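DUF2666 domain-containing protein (Pyrococcus furiosus, PDB 3V68) is of unknown precise function but, as a member of the DUF2666 family, probably binds double-stranded DNA. Local coordinates at residues I60-E63 / E68-K71; A225-L230 / L235-P240. All coordinates share one frame; numbering follows the deposited sequence.

Interaction 1 of 2, residues I60-E63 / E68-K71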
# COMPACT_ATOMS: atom_id res chain seq x y z
N ILE A 60 -6.94 6.05 -16.37
CA ILE A 60 -5.91 5.62 -17.33
C ILE A 60 -6.16 4.17 -17.73
O ILE A 60 -6.35 3.30 -16.87
CB ILE A 60 -4.47 5.79 -16.77
CG1 ILE A 60 -4.15 7.28 -16.56
CG2 ILE A 60 -3.43 5.15 -17.69
CD1 ILE A 60 -2.84 7.54 -15.83
N LYS A 61 -6.16 3.92 -19.03
CA LYS A 61 -6.44 2.58 -19.55
C LYS A 61 -5.17 1.78 -19.75
O LYS A 61 -4.27 2.19 -20.49
CB LYS A 61 -7.29 2.65 -20.83
CG LYS A 61 -8.68 3.26 -20.64
CD LYS A 61 -9.74 2.26 -20.17
CE LYS A 61 -9.70 1.98 -18.67
NZ LYS A 61 -9.92 3.19 -17.83
N ILE A 62 -5.10 0.64 -19.06
CA ILE A 62 -3.99 -0.29 -19.18
C ILE A 62 -4.57 -1.61 -19.66
O ILE A 62 -5.21 -2.34 -18.90
CB ILE A 62 -3.25 -0.47 -17.82
CG1 ILE A 62 -2.85 0.89 -17.20
CG2 ILE A 62 -2.04 -1.37 -17.98
CD1 ILE A 62 -1.71 1.63 -17.90
N GLU A 63 -4.35 -1.91 -20.94
CA GLU A 63 -5.00 -3.03 -21.61
C GLU A 63 -4.13 -4.29 -21.67
O GLU A 63 -2.90 -4.21 -21.60
CB GLU A 63 -5.40 -2.64 -23.03
CG GLU A 63 -6.51 -1.59 -23.12
CD GLU A 63 -7.90 -2.18 -23.00
OE1 GLU A 63 -8.05 -3.42 -23.05
OE2 GLU A 63 -8.87 -1.40 -22.84
N GLU A 68 1.36 -7.66 -20.48
CA GLU A 68 1.14 -6.43 -21.25
C GLU A 68 0.88 -5.24 -20.33
O GLU A 68 1.35 -4.13 -20.60
CB GLU A 68 -0.00 -6.61 -22.24
CG GLU A 68 0.35 -7.54 -23.39
CD GLU A 68 -0.77 -7.71 -24.39
OE1 GLU A 68 -1.89 -8.11 -23.98
OE2 GLU A 68 -0.53 -7.46 -25.58
N LYS A 69 0.14 -5.47 -19.25
CA LYS A 69 -0.14 -4.43 -18.27
C LYS A 69 1.14 -3.97 -17.58
O LYS A 69 1.34 -2.77 -17.39
CB LYS A 69 -1.17 -4.90 -17.24
CG LYS A 69 -2.58 -5.05 -17.81
CD LYS A 69 -3.55 -5.49 -16.74
CE LYS A 69 -4.98 -5.48 -17.26
NZ LYS A 69 -5.92 -6.03 -16.24
N LEU A 70 2.00 -4.92 -17.22
CA LEU A 70 3.28 -4.60 -16.60
C LEU A 70 4.17 -3.76 -17.53
O LEU A 70 4.75 -2.77 -17.10
CB LEU A 70 4.01 -5.88 -16.15
CG LEU A 70 3.34 -6.67 -15.02
CD1 LEU A 70 4.10 -7.96 -14.76
CD2 LEU A 70 3.23 -5.85 -13.75
N LYS A 71 4.24 -4.16 -18.80
CA LYS A 71 4.97 -3.37 -19.79
C LYS A 71 4.40 -1.95 -19.91
O LYS A 71 5.16 -0.98 -20.01
CB LYS A 71 4.97 -4.09 -21.15
CG LYS A 71 5.80 -3.40 -22.24
CD LYS A 71 7.29 -3.72 -22.13
CE LYS A 71 8.10 -3.08 -23.26
NZ LYS A 71 7.70 -3.57 -24.62

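Interaction 2 of 2, residues A225-L230 / L235-P240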
# COMPACT_ATOMS: atom_id res chain seq x y z
N ALA A 225 6.19 -12.31 -2.49
CA ALA A 225 6.74 -12.73 -3.77
C ALA A 225 6.24 -11.82 -4.88
O ALA A 225 7.02 -11.42 -5.74
CB ALA A 225 6.40 -14.18 -4.05
N ALA A 226 4.95 -11.46 -4.86
CA ALA A 226 4.43 -10.52 -5.85
C ALA A 226 5.12 -9.17 -5.76
O ALA A 226 5.51 -8.59 -6.78
CB ALA A 226 2.92 -10.37 -5.71
N ARG A 227 5.29 -8.66 -4.54
CA ARG A 227 5.96 -7.38 -4.33
C ARG A 227 7.41 -7.43 -4.81
O ARG A 227 7.88 -6.49 -5.44
CB ARG A 227 5.87 -6.96 -2.87
CG ARG A 227 4.50 -6.41 -2.51
CD ARG A 227 4.26 -6.39 -1.02
NE ARG A 227 3.10 -5.56 -0.70
CZ ARG A 227 1.83 -5.94 -0.86
NH1 ARG A 227 1.54 -7.16 -1.32
NH2 ARG A 227 0.86 -5.10 -0.57
N GLU A 228 8.11 -8.52 -4.50
CA GLU A 228 9.49 -8.67 -4.95
C GLU A 228 9.60 -8.71 -6.47
O GLU A 228 10.46 -8.06 -7.05
CB GLU A 228 10.14 -9.90 -4.31
CG GLU A 228 11.64 -10.07 -4.63
CD GLU A 228 12.52 -8.94 -4.12
OE1 GLU A 228 12.10 -8.18 -3.22
OE2 GLU A 228 13.66 -8.81 -4.63
N MET A 229 8.70 -9.47 -7.11
CA MET A 229 8.67 -9.56 -8.57
C MET A 229 8.47 -8.18 -9.19
O MET A 229 9.20 -7.78 -10.10
CB MET A 229 7.58 -10.53 -9.03
CG MET A 229 7.47 -10.69 -10.55
SD MET A 229 6.42 -9.47 -11.35
CE MET A 229 4.79 -10.07 -10.93
N LEU A 230 7.49 -7.44 -8.67
CA LEU A 230 7.21 -6.08 -9.13
C LEU A 230 8.38 -5.11 -8.91
O LEU A 230 8.62 -4.24 -9.74
CB LEU A 230 5.93 -5.54 -8.49
CG LEU A 230 4.64 -6.26 -8.90
CD1 LEU A 230 3.50 -5.80 -8.03
CD2 LEU A 230 4.32 -6.07 -10.39
N LEU A 235 8.36 -1.27 -9.94
CA LEU A 235 6.96 -1.03 -9.61
C LEU A 235 6.69 -1.25 -8.13
O LEU A 235 7.30 -2.12 -7.50
CB LEU A 235 6.05 -1.93 -10.45
CG LEU A 235 6.01 -1.68 -11.96
CD1 LEU A 235 5.23 -2.77 -12.67
CD2 LEU A 235 5.45 -0.30 -12.31
N LYS A 236 5.77 -0.45 -7.58
CA LYS A 236 5.38 -0.55 -6.18
C LYS A 236 3.87 -0.62 -6.08
O LYS A 236 3.17 -0.01 -6.89
CB LYS A 236 5.87 0.66 -5.39
CG LYS A 236 7.37 0.78 -5.26
CD LYS A 236 7.74 2.09 -4.61
CE LYS A 236 9.21 2.15 -4.24
NZ LYS A 236 9.52 3.39 -3.47
N VAL A 237 3.37 -1.32 -5.06
CA VAL A 237 1.93 -1.37 -4.79
C VAL A 237 1.59 -0.79 -3.42
O VAL A 237 0.42 -0.70 -3.04
CB VAL A 237 1.34 -2.79 -4.94
CG1 VAL A 237 1.32 -3.22 -6.41
CG2 VAL A 237 2.07 -3.81 -4.06
N ASP A 238 2.63 -0.42 -2.67
CA ASP A 238 2.48 0.27 -1.39
C ASP A 238 3.00 1.70 -1.56
O ASP A 238 4.15 1.89 -1.95
CB ASP A 238 3.23 -0.48 -0.27
CG ASP A 238 2.77 -1.93 -0.10
OD1 ASP A 238 1.54 -2.16 -0.07
OD2 ASP A 238 3.63 -2.83 0.00
N VAL A 239 2.14 2.69 -1.30
CA VAL A 239 2.51 4.11 -1.42
C VAL A 239 3.68 4.45 -0.49
O VAL A 239 3.60 4.20 0.71
CB VAL A 239 1.30 5.04 -1.13
CG1 VAL A 239 1.75 6.50 -1.02
CG2 VAL A 239 0.22 4.88 -2.20
N PRO A 240 4.77 5.02 -1.04
CA PRO A 240 5.90 5.38 -0.18
C PRO A 240 5.61 6.64 0.65
O PRO A 240 5.55 7.75 0.10
CB PRO A 240 7.04 5.61 -1.18
CG PRO A 240 6.36 6.01 -2.44
CD PRO A 240 5.05 5.28 -2.46
O HOH W 1 7.22 -3.76 -5.32

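Interaction 1 of 2, residues I60-E63 / E68-K71
Ile62 meets Lys69 across the short link that leads into helix 66-73, branched side chain against the backbone and first methylenes of the lysine. Its CG2 methyl is the atom that touches: it sits 3.6 Å from Lys69 CA and 3.7 Å from Lys69 CB, packed against the flank of the helix at that residue. This reach follows from the first torsion (chi1 -52°), which sets CG2 anti to the backbone N and turns CG1 to the N side. Ile62 also lies on Ile109 of helix 91-110 and Val78 of helix 76-83, so the side chain belongs to a larger apolar layer. The carbonyl of Ile62 lies beside the far end of the lysine, with Ile62 O 3.5 Å from Lys69 CE, a van der Waals approach without a hydrogen bond. At Glu63 the backbone takes over from the side chain: Glu63 O stands 3.8 Å from Glu68 CB and 3.9 Å from Lys69 CG. The lysine chain, extended beyond CG, runs past both carbonyls to a salt bridge between NZ and Glu113. With an alanine in place of Lys69, Glu113 would probably lose its charged mate and Ile62 CG2 part of its aliphatic cover. This is local loop-against-helix packing: the link after helix 54-58 lies against the start of helix 66-73, in the N-terminal DUF2666 region.

Interaction 2 of 2, residues A225-L230 / L235-P240
Arg227 grips Asp238 side-on, using NE and NH2 for one carboxylate oxygen each. The NE bond to Asp238 OD2 is 2.9 Å and nearly straight (170°), and NH2 reaches Asp238 OD1 at 3.1 Å. Both oxygens are met on their syn side, and the two flat groups are inclined by 27°, so the pair is only roughly coplanar. The arginine chain is extended from CG to NE, which carries the guanidinium from the helix across to the loop. Arg107 forms a second salt bridge to Asp238 OD1, so two arginines share this carboxylate, which probably favours its charged form; Arg227 NH1 is held by the carbonyls of Ile116 and Arg223.

Nearer the helix end, Leu235 N donates to Leu230 O at 3.0 Å, from above the carbonyl plane. A water links the next stretch of backbone, donating to the oxygens of both Arg227 and Leu235.

Around these polar links the packing is mostly aliphatic. Val237 splits its methyls: CG2 lies over one face of the Arg227 guanidinium, offset toward the rim, while CG1 touches Leu230 CD1 at 3.7 Å. Leu230 sends its other methyl, CD2, to Leu235 CD1 at 4.1 Å. The leucines and the valine continue onto helix 91-110 through Leu110, Lys102 and Thr106. This is the C-terminal exit of a helix in which the chain doubles back along the last turns it has just left, held to helix 219-231 by a bidentate salt bridge, a backbone bond and a water before running on to helix 241-248.

Overall arrangement
Both interactions join a helix to a neighbouring loop, but from opposite ends: in interaction 1 the loop precedes helix 66-73, in interaction 2 it follows helix 219-231. They belong to the N-terminal and C-terminal DUF2666 regions respectively. Interaction 1, with its centre about 19 Å from that of the chain, is partly buried and has no hydrogen bond between its segments; Lys69 finds its charge partner elsewhere. Interaction 2, its centre about 9 Å from that of the chain, is buried and adds paired charges, a backbone bond and a bridging water to apolar packing. Their centres are about 16 Å apart, yet they meet: Leu70 CD2 packs 3.5 Å from Leu230 CD2, and helix 91-110 borders both.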